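Local coordinates for protein hydroquinone dioxygenase large subunit (Pseudomonas sp., PDB 4ZXA) that probably catalyses, together with its small subunit, the iron-dependent ring opening of hydroquinone by molecular oxygen, at residues E[189-194]-E[308-313]; E[197-202]-E[219-224]; E[35-40]-E[118-123]; E[76-81]-E[124-129]. One frame throughout, in Å; residues are numbered along the deposited sequence.

Interaction 1: residues E[189-194]-E[308-313]; sequences PVNRQF and TKRSML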
# COMPACT_ATOMS: atom_id res chain seq x y z
N PRO E 189 12.97 27.59 -1.87
CA PRO E 189 13.14 27.42 -0.43
C PRO E 189 13.80 26.08 -0.12
O PRO E 189 13.59 25.08 -0.82
CB PRO E 189 11.70 27.42 0.08
CG PRO E 189 10.92 26.81 -1.06
CD PRO E 189 11.59 27.33 -2.31
N VAL E 190 14.62 26.08 0.92
CA VAL E 190 15.20 24.86 1.46
C VAL E 190 14.07 23.97 1.99
O VAL E 190 13.23 24.42 2.76
CB VAL E 190 16.15 25.19 2.62
CG1 VAL E 190 16.76 23.92 3.22
CG2 VAL E 190 17.23 26.16 2.14
N ASN E 191 14.07 22.71 1.58
CA ASN E 191 13.09 21.75 2.09
C ASN E 191 13.23 21.56 3.60
O ASN E 191 14.35 21.58 4.12
CB ASN E 191 13.23 20.39 1.37
CG ASN E 191 12.12 19.42 1.73
OD1 ASN E 191 12.18 18.73 2.76
ND2 ASN E 191 11.09 19.36 0.89
N ARG E 192 12.11 21.39 4.29
CA ARG E 192 12.12 21.34 5.76
C ARG E 192 12.98 20.21 6.33
O ARG E 192 13.40 20.29 7.49
CB ARG E 192 10.71 21.24 6.33
CG ARG E 192 10.15 19.81 6.32
CD ARG E 192 9.38 19.49 5.03
NE ARG E 192 8.70 18.20 5.14
CZ ARG E 192 9.08 17.09 4.51
NH1 ARG E 192 10.13 17.08 3.70
NH2 ARG E 192 8.40 15.97 4.69
N GLN E 193 13.22 19.16 5.56
CA GLN E 193 14.04 18.06 6.07
C GLN E 193 15.50 18.18 5.66
O GLN E 193 16.29 17.27 5.86
CB GLN E 193 13.46 16.68 5.68
CG GLN E 193 12.18 16.34 6.44
CD GLN E 193 11.82 14.84 6.40
OE1 GLN E 193 12.50 14.03 5.79
NE2 GLN E 193 10.74 14.50 7.08
N PHE E 194 15.86 19.32 5.09
CA PHE E 194 17.26 19.64 4.83
C PHE E 194 17.61 20.98 5.47
O PHE E 194 18.65 21.57 5.16
CB PHE E 194 17.56 19.66 3.32
CG PHE E 194 17.54 18.29 2.67
CD1 PHE E 194 18.20 17.22 3.26
CD2 PHE E 194 16.85 18.07 1.48
CE1 PHE E 194 18.19 15.97 2.67
CE2 PHE E 194 16.83 16.81 0.89
CZ PHE E 194 17.50 15.75 1.48
N THR E 308 13.21 6.88 5.15
CA THR E 308 12.39 7.50 6.19
C THR E 308 12.58 9.00 6.22
O THR E 308 11.61 9.74 6.27
CB THR E 308 12.67 6.92 7.58
OG1 THR E 308 12.34 5.52 7.59
CG2 THR E 308 11.82 7.62 8.58
N LYS E 309 13.84 9.46 6.20
CA LYS E 309 14.11 10.88 6.09
C LYS E 309 14.51 11.23 4.66
O LYS E 309 15.26 10.49 4.04
CB LYS E 309 15.23 11.32 7.04
CG LYS E 309 15.69 12.75 6.78
CD LYS E 309 16.74 13.23 7.76
CE LYS E 309 17.24 14.65 7.46
NZ LYS E 309 18.05 14.75 6.21
N ARG E 310 14.00 12.34 4.15
CA ARG E 310 14.48 12.87 2.88
C ARG E 310 16.00 12.80 2.84
O ARG E 310 16.67 13.45 3.66
CB ARG E 310 14.02 14.32 2.69
CG ARG E 310 13.72 14.72 1.25
CD ARG E 310 13.38 16.21 1.19
NE ARG E 310 12.93 16.69 -0.10
CZ ARG E 310 11.69 16.53 -0.57
NH1 ARG E 310 10.78 15.87 0.15
NH2 ARG E 310 11.37 17.03 -1.76
N SER E 311 16.54 12.03 1.89
CA SER E 311 17.97 11.79 1.79
C SER E 311 18.53 12.09 0.40
O SER E 311 17.81 12.07 -0.60
CB SER E 311 18.30 10.34 2.15
OG SER E 311 17.62 9.45 1.29
N MET E 312 19.84 12.34 0.34
CA MET E 312 20.46 12.69 -0.92
C MET E 312 21.04 11.44 -1.54
O MET E 312 21.93 10.81 -0.96
CB MET E 312 21.55 13.73 -0.69
CG MET E 312 21.04 14.96 0.04
SD MET E 312 22.32 16.23 0.07
CE MET E 312 21.40 17.62 0.75
N LEU E 313 20.52 11.07 -2.70
CA LEU E 313 21.00 9.88 -3.40
C LEU E 313 21.55 10.25 -4.76
O LEU E 313 20.93 10.99 -5.53
CB LEU E 313 19.88 8.84 -3.57
CG LEU E 313 20.20 7.66 -4.51
CD1 LEU E 313 21.31 6.78 -3.95
CD2 LEU E 313 18.98 6.81 -4.75
O HOH W 1 10.14 11.88 7.87
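Arg310 reaches across the contact and meets Gln193, Phe194, Asn191 and Arg192 in turn. At its root, the backbone N of Arg310 gives a hydrogen bond to Gln193 OE1 (2.8 Å, 160° at the hydrogen). Gln193 NE2 is joined through a water to Thr308 O. Arg310 CB lies 3.9 Å from Gln193 CB. The chain runs extended from CG to NE (chi2 -176°), past Phe194 CE2, which CG approaches to 3.8 Å. CD sits 3.2 Å from Asn191 OD1. Beyond it the guanidinium lies flat beneath the Asn191 amide, with ND2 3.2 Å from CZ and over the centre of the group; the planes differ by 14°. NH1 comes 3.8 Å from Arg192 NH1, the two guanidinium planes nearly perpendicular. Glu249 bridges to both arginines, and Glu149 pairs with Arg310 and accepts from Asn191 ND2, so the like charges are probably compensated. Met312 CE lies over one face of the Phe194 ring, 4.2 Å from its centroid, a CH-pi contact; the sulfur stands farther off above the same face, as in a Met-aromatic contact. Asn191 OD1 accepts from both Arg192 NH1 and Gln193 N. The second bond makes an Asx turn, packed against strand 310-318 in a cupin-type sheet.

Interaction 2: residues E[197-202]-E[219-224]; sequences VSQDEP and LFKYLS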
# COMPACT_ATOMS: atom_id res chain seq x y z
N VAL E 197 21.21 21.85 6.42
CA VAL E 197 22.30 21.76 5.43
C VAL E 197 22.93 23.12 5.11
O VAL E 197 22.24 24.07 4.80
CB VAL E 197 21.78 21.09 4.14
CG1 VAL E 197 22.79 21.21 3.00
CG2 VAL E 197 21.44 19.65 4.43
N SER E 198 24.26 23.20 5.17
CA SER E 198 24.95 24.43 4.82
C SER E 198 24.40 25.01 3.52
O SER E 198 24.11 24.26 2.60
CB SER E 198 26.45 24.17 4.64
OG SER E 198 27.10 25.27 4.00
N GLN E 199 24.30 26.33 3.43
CA GLN E 199 23.87 26.97 2.19
C GLN E 199 25.01 27.76 1.52
O GLN E 199 24.77 28.63 0.67
CB GLN E 199 22.66 27.86 2.44
CG GLN E 199 21.45 27.07 2.95
CD GLN E 199 20.95 26.05 1.93
OE1 GLN E 199 20.70 26.40 0.77
NE2 GLN E 199 20.80 24.80 2.37
N ASP E 200 26.24 27.45 1.91
CA ASP E 200 27.38 28.18 1.39
C ASP E 200 27.81 27.67 0.03
O ASP E 200 27.89 26.46 -0.17
CB ASP E 200 28.56 28.11 2.36
CG ASP E 200 28.24 28.73 3.71
OD1 ASP E 200 27.40 29.67 3.77
OD2 ASP E 200 28.83 28.26 4.72
N GLU E 201 28.10 28.59 -0.88
CA GLU E 201 28.63 28.27 -2.19
C GLU E 201 30.15 28.18 -2.09
O GLU E 201 30.76 28.86 -1.27
CB GLU E 201 28.24 29.36 -3.22
CG GLU E 201 26.75 29.54 -3.45
CD GLU E 201 26.10 28.33 -4.13
OE1 GLU E 201 26.82 27.38 -4.51
OE2 GLU E 201 24.85 28.31 -4.28
N PRO E 202 30.77 27.35 -2.95
CA PRO E 202 32.24 27.31 -3.00
C PRO E 202 32.76 28.66 -3.48
O PRO E 202 32.02 29.41 -4.12
CB PRO E 202 32.53 26.26 -4.08
CG PRO E 202 31.21 25.70 -4.51
CD PRO E 202 30.15 26.64 -4.08
N LEU E 219 26.44 21.32 -4.52
CA LEU E 219 25.51 20.26 -4.83
C LEU E 219 24.55 19.95 -3.65
O LEU E 219 23.36 19.72 -3.86
CB LEU E 219 26.27 19.01 -5.28
CG LEU E 219 25.44 17.77 -5.64
CD1 LEU E 219 24.57 18.03 -6.88
CD2 LEU E 219 26.35 16.55 -5.84
N PHE E 220 25.05 19.95 -2.42
CA PHE E 220 24.19 19.65 -1.27
C PHE E 220 23.10 20.72 -1.11
O PHE E 220 21.95 20.41 -0.79
CB PHE E 220 25.00 19.49 0.02
CG PHE E 220 25.81 18.22 0.07
CD1 PHE E 220 25.85 17.35 -1.02
CD2 PHE E 220 26.54 17.90 1.22
CE1 PHE E 220 26.60 16.17 -0.97
CE2 PHE E 220 27.29 16.73 1.27
CZ PHE E 220 27.32 15.87 0.17
N LYS E 221 23.49 21.98 -1.34
CA LYS E 221 22.57 23.11 -1.34
C LYS E 221 21.53 22.96 -2.44
O LYS E 221 20.34 23.17 -2.26
CB LYS E 221 23.34 24.43 -1.52
CG LYS E 221 22.45 25.64 -1.80
CD LYS E 221 23.27 26.91 -2.05
CE LYS E 221 22.36 28.09 -2.44
NZ LYS E 221 23.10 29.37 -2.57
N TYR E 222 22.01 22.61 -3.62
CA TYR E 222 21.17 22.42 -4.76
C TYR E 222 20.16 21.31 -4.46
O TYR E 222 18.95 21.48 -4.68
CB TYR E 222 22.06 22.09 -5.95
CG TYR E 222 21.37 21.80 -7.25
CD1 TYR E 222 21.17 22.80 -8.19
CD2 TYR E 222 20.95 20.52 -7.56
CE1 TYR E 222 20.56 22.53 -9.39
CE2 TYR E 222 20.32 20.24 -8.73
CZ TYR E 222 20.13 21.25 -9.65
OH TYR E 222 19.52 20.94 -10.84
N LEU E 223 20.64 20.19 -3.92
CA LEU E 223 19.73 19.11 -3.54
C LEU E 223 18.79 19.55 -2.42
O LEU E 223 17.61 19.22 -2.43
CB LEU E 223 20.49 17.84 -3.14
CG LEU E 223 21.31 17.21 -4.27
CD1 LEU E 223 21.98 15.93 -3.80
CD2 LEU E 223 20.46 16.97 -5.51
N SER E 224 19.31 20.32 -1.46
CA SER E 224 18.49 20.70 -0.30
C SER E 224 17.27 21.48 -0.76
O SER E 224 16.28 21.60 -0.02
CB SER E 224 19.31 21.52 0.72
OG SER E 224 19.53 22.86 0.30
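Lys221 NZ and Glu201 OE2 form a salt bridge of 2.7 Å. The ammonium meets OE2 on its anti side, 28° out of the carboxylate plane. The other oxygen, Glu201 OE1, accepts from the backbone N of Ser218, just ahead of helix 219-224, so both carboxylate oxygens are held. Lys221 NZ has a further, weak bond to Asn186. Next comes Gln199, whose NE2 donates to Ser224 OG at 3.1 Å. This bond is nearly straight (169°) and lies in the amide plane. NE2 also donates to Val197 O at 2.9 Å, while Gln199 OE1 accepts from Arg225. Ser224 OG passes its own hydrogen to Lys221 O, 2.7 Å away; a chi1 of 75° sets it between the backbone N and the carbonyl carbon, facing back along the helix. The Lys221 chain is extended and crosses the Gln199 side chain at about a right angle, with Lys221 CG 3.2 Å from Gln199 OE1. Outside this, Val197 CG1 touches Phe220 CB at 4.1 Å and Ser224 CB at 4.2 Å. The Phe220 ring turns away, to lie nearly parallel to Phe14 of the small subunit. Both N-H groups and the oxygen of the Gln199 amide are engaged, which probably fixes which way round the amide sits. The contact is thus mainly polar, joining the loop to the helix through a charge pair and a directed amide.

Interaction 3: residues E[35-40]-E[118-123]; sequences GAFELS and ENFETP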
# COMPACT_ATOMS: atom_id res chain seq x y z
N GLY E 35 -6.16 1.67 -26.21
CA GLY E 35 -6.34 0.37 -26.83
C GLY E 35 -7.44 -0.32 -26.06
O GLY E 35 -8.53 0.23 -25.89
N ALA E 36 -7.17 -1.51 -25.56
CA ALA E 36 -8.21 -2.30 -24.93
C ALA E 36 -8.34 -2.04 -23.44
O ALA E 36 -9.17 -2.68 -22.78
CB ALA E 36 -7.98 -3.80 -25.19
N PHE E 37 -7.54 -1.11 -22.91
CA PHE E 37 -7.58 -0.78 -21.49
C PHE E 37 -8.59 0.32 -21.22
O PHE E 37 -8.72 1.26 -21.99
CB PHE E 37 -6.21 -0.29 -20.97
CG PHE E 37 -5.18 -1.36 -20.83
CD1 PHE E 37 -5.20 -2.21 -19.74
CD2 PHE E 37 -4.18 -1.53 -21.77
CE1 PHE E 37 -4.24 -3.20 -19.60
CE2 PHE E 37 -3.24 -2.52 -21.63
CZ PHE E 37 -3.27 -3.36 -20.54
N GLU E 38 -9.29 0.23 -20.10
CA GLU E 38 -10.10 1.33 -19.63
C GLU E 38 -9.60 1.81 -18.29
O GLU E 38 -9.51 1.04 -17.33
CB GLU E 38 -11.56 0.90 -19.49
CG GLU E 38 -12.52 1.87 -20.13
CD GLU E 38 -13.69 2.22 -19.24
OE1 GLU E 38 -13.59 2.04 -18.00
OE2 GLU E 38 -14.72 2.68 -19.79
N LEU E 39 -9.27 3.09 -18.23
CA LEU E 39 -8.82 3.70 -17.00
C LEU E 39 -9.84 4.71 -16.43
O LEU E 39 -10.18 5.71 -17.08
CB LEU E 39 -7.47 4.39 -17.22
CG LEU E 39 -6.41 3.43 -17.76
CD1 LEU E 39 -6.35 3.47 -19.28
CD2 LEU E 39 -5.05 3.75 -17.15
N SER E 40 -10.33 4.43 -15.22
CA SER E 40 -11.23 5.36 -14.54
C SER E 40 -10.83 5.48 -13.08
O SER E 40 -10.11 4.63 -12.56
CB SER E 40 -12.67 4.87 -14.61
OG SER E 40 -12.83 3.73 -13.79
N GLU E 118 -0.59 -4.80 -24.07
CA GLU E 118 -0.78 -4.16 -25.37
C GLU E 118 0.31 -3.13 -25.62
O GLU E 118 0.70 -2.42 -24.71
CB GLU E 118 -2.15 -3.49 -25.49
CG GLU E 118 -2.32 -2.75 -26.82
CD GLU E 118 -3.76 -2.39 -27.15
OE1 GLU E 118 -4.66 -2.74 -26.35
OE2 GLU E 118 -3.99 -1.77 -28.21
N ASN E 119 0.78 -3.06 -26.86
CA ASN E 119 1.90 -2.19 -27.22
C ASN E 119 1.43 -0.85 -27.76
O ASN E 119 0.38 -0.76 -28.39
CB ASN E 119 2.78 -2.88 -28.25
CG ASN E 119 4.09 -2.16 -28.48
OD1 ASN E 119 4.23 -1.40 -29.44
ND2 ASN E 119 5.06 -2.39 -27.60
N PHE E 120 2.19 0.21 -27.50
CA PHE E 120 1.76 1.56 -27.88
C PHE E 120 2.91 2.42 -28.38
O PHE E 120 4.03 2.32 -27.88
CB PHE E 120 1.07 2.26 -26.70
CG PHE E 120 -0.24 1.64 -26.30
CD1 PHE E 120 -1.42 2.03 -26.91
CD2 PHE E 120 -0.29 0.68 -25.30
CE1 PHE E 120 -2.64 1.47 -26.53
CE2 PHE E 120 -1.51 0.11 -24.92
CZ PHE E 120 -2.69 0.51 -25.54
N GLU E 121 2.63 3.28 -29.36
CA GLU E 121 3.60 4.27 -29.78
C GLU E 121 3.78 5.25 -28.63
O GLU E 121 2.81 5.82 -28.13
CB GLU E 121 3.12 5.01 -31.03
CG GLU E 121 2.90 4.13 -32.27
CD GLU E 121 4.20 3.55 -32.82
OE1 GLU E 121 5.26 4.20 -32.66
OE2 GLU E 121 4.15 2.45 -33.41
N THR E 122 5.01 5.46 -28.21
CA THR E 122 5.25 6.27 -27.03
C THR E 122 4.40 7.55 -26.93
O THR E 122 3.81 7.83 -25.89
CB THR E 122 6.73 6.59 -26.88
OG1 THR E 122 7.45 5.36 -26.77
CG2 THR E 122 6.98 7.43 -25.64
N PRO E 123 4.32 8.33 -28.01
CA PRO E 123 3.61 9.61 -27.87
C PRO E 123 2.13 9.45 -27.52
O PRO E 123 1.59 10.32 -26.82
CB PRO E 123 3.77 10.27 -29.25
CG PRO E 123 4.94 9.59 -29.87
CD PRO E 123 4.93 8.17 -29.35
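Glu118 and Phe120, on an edge strand of one sheet, meet Gly35, Ala36 and Phe37, at a hairpin tip of another sheet. The contact is a side chain-to-backbone hydrogen bond backed by ring packing between two antiparallel sheets. Both segments belong to the N-terminal family region, though the larger sheet also takes in later strands. Strand 116-121 lies at one end of the eight-stranded sheet. Gly35 and Ala36 link strands 32-34 and 37-41 of the five-stranded one. The Glu118 chain is fully extended, with CG anti to the backbone N (chi1 177°), and carries its carboxylate out to the turn. There Glu118 OE1 accepts from Ala36 N at 2.9 Å (159° at the hydrogen), on its syn side. Tyr116 OH also hydrogen-bonds to Glu118 OE1, so two groups hold this oxygen. The second oxygen, Glu118 OE2, lies 3.5 Å from Gly35 CA. Gly35 has positive phi, and a CB there would run into both Glu118 OE2 and the Phe120 ring. Phe120 brings its edge to the turn, with CE1 3.5 Å from Gly35 N. Phe37 packs CE2 against Glu118 CB at 4.1 Å. Phe37 CD2 lies 4.4 Å from Phe120 CE2, the two rings meeting edge to edge. Tyr116 meets Phe37 edge-to-face. Replacing Glu118 with an alanine would probably leave the Ala36 N-H and the Tyr116 hydroxyl without their shared acceptor and open a gap beside Gly35. The backbone angles of Gly35 and Ala36 match a type II' turn, the tight turn of a two-residue beta hairpin.

Interaction 4: residues E[76-81]-E[124-129]; sequences WGFFYG and LIMATF. With H8N (4-hydroxybenzonitrile), chain J.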
# COMPACT_ATOMS: atom_id res chain seq x y z
N TRP E 76 9.68 10.38 -16.26
CA TRP E 76 10.88 9.62 -16.63
C TRP E 76 10.84 9.17 -18.09
O TRP E 76 11.77 8.54 -18.57
CB TRP E 76 11.04 8.37 -15.74
CG TRP E 76 11.15 8.66 -14.28
CD1 TRP E 76 11.37 9.87 -13.70
CD2 TRP E 76 11.02 7.71 -13.22
NE1 TRP E 76 11.39 9.73 -12.33
CE2 TRP E 76 11.17 8.42 -12.01
CE3 TRP E 76 10.78 6.34 -13.16
CZ2 TRP E 76 11.11 7.80 -10.77
CZ3 TRP E 76 10.71 5.72 -11.94
CH2 TRP E 76 10.87 6.45 -10.75
N GLY E 77 9.76 9.48 -18.79
CA GLY E 77 9.63 9.03 -20.17
C GLY E 77 9.60 7.52 -20.25
O GLY E 77 10.10 6.92 -21.20
N PHE E 78 9.01 6.91 -19.23
CA PHE E 78 8.88 5.46 -19.13
C PHE E 78 10.17 4.75 -18.77
O PHE E 78 10.24 3.52 -18.77
CB PHE E 78 8.18 4.88 -20.36
CG PHE E 78 6.80 5.42 -20.56
CD1 PHE E 78 5.74 4.97 -19.78
CD2 PHE E 78 6.56 6.42 -21.49
CE1 PHE E 78 4.45 5.48 -19.93
CE2 PHE E 78 5.28 6.95 -21.66
CZ PHE E 78 4.22 6.48 -20.87
N PHE E 79 11.20 5.53 -18.44
CA PHE E 79 12.39 4.99 -17.81
C PHE E 79 13.02 3.89 -18.67
O PHE E 79 13.09 4.02 -19.90
CB PHE E 79 12.02 4.44 -16.43
CG PHE E 79 13.14 4.49 -15.43
CD1 PHE E 79 14.25 5.30 -15.64
CD2 PHE E 79 13.10 3.72 -14.28
CE1 PHE E 79 15.29 5.35 -14.71
CE2 PHE E 79 14.14 3.75 -13.35
CZ PHE E 79 15.23 4.57 -13.56
N TYR E 80 13.46 2.81 -18.03
CA TYR E 80 14.04 1.65 -18.71
C TYR E 80 13.41 0.44 -18.08
O TYR E 80 12.94 0.52 -16.96
CB TYR E 80 15.56 1.57 -18.47
CG TYR E 80 16.26 2.83 -18.84
CD1 TYR E 80 16.63 3.07 -20.16
CD2 TYR E 80 16.51 3.81 -17.90
CE1 TYR E 80 17.26 4.24 -20.52
CE2 TYR E 80 17.14 5.00 -18.25
CZ TYR E 80 17.51 5.21 -19.56
OH TYR E 80 18.14 6.38 -19.91
N GLY E 81 13.43 -0.68 -18.77
CA GLY E 81 12.90 -1.90 -18.17
C GLY E 81 11.45 -1.78 -17.72
O GLY E 81 10.64 -1.13 -18.38
N LEU E 124 1.48 8.39 -27.98
CA LEU E 124 0.07 8.16 -27.67
C LEU E 124 -0.15 7.84 -26.18
O LEU E 124 -0.95 8.50 -25.49
CB LEU E 124 -0.52 7.06 -28.56
CG LEU E 124 -1.96 6.63 -28.23
CD1 LEU E 124 -2.92 7.82 -28.32
CD2 LEU E 124 -2.43 5.48 -29.12
N ILE E 125 0.56 6.84 -25.66
CA ILE E 125 0.44 6.48 -24.26
C ILE E 125 0.88 7.63 -23.36
O ILE E 125 0.31 7.84 -22.28
CB ILE E 125 1.22 5.20 -23.90
CG1 ILE E 125 1.05 4.88 -22.41
CG2 ILE E 125 2.68 5.35 -24.25
CD1 ILE E 125 1.30 3.45 -22.07
N MET E 126 1.89 8.37 -23.81
CA MET E 126 2.37 9.53 -23.04
C MET E 126 1.30 10.61 -22.98
O MET E 126 1.10 11.23 -21.94
CB MET E 126 3.68 10.09 -23.62
CG MET E 126 4.10 11.41 -23.03
SD MET E 126 4.60 11.31 -21.29
CE MET E 126 6.12 10.36 -21.47
N ALA E 127 0.61 10.84 -24.09
CA ALA E 127 -0.43 11.86 -24.15
C ALA E 127 -1.60 11.45 -23.27
O ALA E 127 -2.12 12.26 -22.49
CB ALA E 127 -0.89 12.06 -25.59
N THR E 128 -1.99 10.19 -23.37
CA THR E 128 -3.03 9.65 -22.51
C THR E 128 -2.65 9.81 -21.04
O THR E 128 -3.46 10.28 -20.24
CB THR E 128 -3.31 8.17 -22.81
OG1 THR E 128 -3.55 8.01 -24.21
CG2 THR E 128 -4.52 7.68 -22.02
N PHE E 129 -1.43 9.42 -20.69
CA PHE E 129 -0.99 9.52 -19.29
C PHE E 129 -0.98 10.96 -18.76
O PHE E 129 -1.44 11.22 -17.64
CB PHE E 129 0.37 8.85 -19.07
CG PHE E 129 0.31 7.36 -18.88
CD1 PHE E 129 -0.80 6.64 -19.32
CD2 PHE E 129 1.34 6.69 -18.26
CE1 PHE E 129 -0.87 5.26 -19.14
CE2 PHE E 129 1.29 5.31 -18.07
CZ PHE E 129 0.19 4.59 -18.51
NAA H8N J . 15.50 2.26 -10.29
CAC H8N J . 15.39 3.29 -9.82
CAI H8N J . 15.28 4.63 -9.17
CAF H8N J . 16.04 4.88 -8.03
CAD H8N J . 15.96 6.11 -7.40
CAH H8N J . 15.12 7.07 -7.93
OAB H8N J . 15.03 8.29 -7.31
CAE H8N J . 14.36 6.83 -9.07
CAG H8N J . 14.44 5.59 -9.70
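Phe78 is the bump, and Ile125, Met126 and Phe129 on helix 122-136 make the hollow that receives it. The tip of the ring, CZ, fits against both branches of Ile125 and is 3.9 Å from CG1. On one flank Phe78 CE2 touches Met126 CE at 3.5 Å. On the other, Phe78 CE1 meets Phe129 CE2 at 3.7 Å. These two rings are oblique, with planes at 52°. Met126 bends at chi2 (68°) and chi3, which curls its methyl back toward Phe78 CE2 and to 4.0 Å from Gly77 CA. Its sulfur makes a Met-aromatic contact of oblique geometry. Gly77 ends helix 63-75 in a Schellman motif, and Trp76 to Phe79 form a type I' turn that presents the Phe78 ring to the helix. An alanine in place of Phe78 would probably open a gap among the three helix side chains and leave the Met126 methyl less firmly placed. Val74 of helix 63-75 also packs on Met126 and Phe129. Trp76 and Phe79, in the same turn, line the ligand pocket. Trp76 CZ2 lies 3.8 Å from CAE of 4-hydroxybenzonitrile, and the Phe79 edge meets the nitrile, with CE2 3.7 Å from NAA. Tyr80 O hydrogen-bonds to His256, a ligand of the cadmium ion.

Overall arrangement
The contacts form two pairs on opposite sides of the chain's centre. Interactions 1 and 2 touch: Asn191 N probably bonds to Ser224 O, and Phe194 packs on Ser224. Both tie one long loop to the sheet and helix near the small subunit. Their chemistry is rich in charge, and each is partly buried. Interactions 3 and 4 both use helix 122-136 and touch through Phe120 and Ile125; only interaction 3 uses the strand that leads into it. Interaction 3 is partly buried and mixes one carboxylate bond with ring edges. Interaction 4 is buried and apolar, and lies closest to the chain's centre, beside the ligand. Interactions 2 and 3 lie farthest apart (centres about 42 Å).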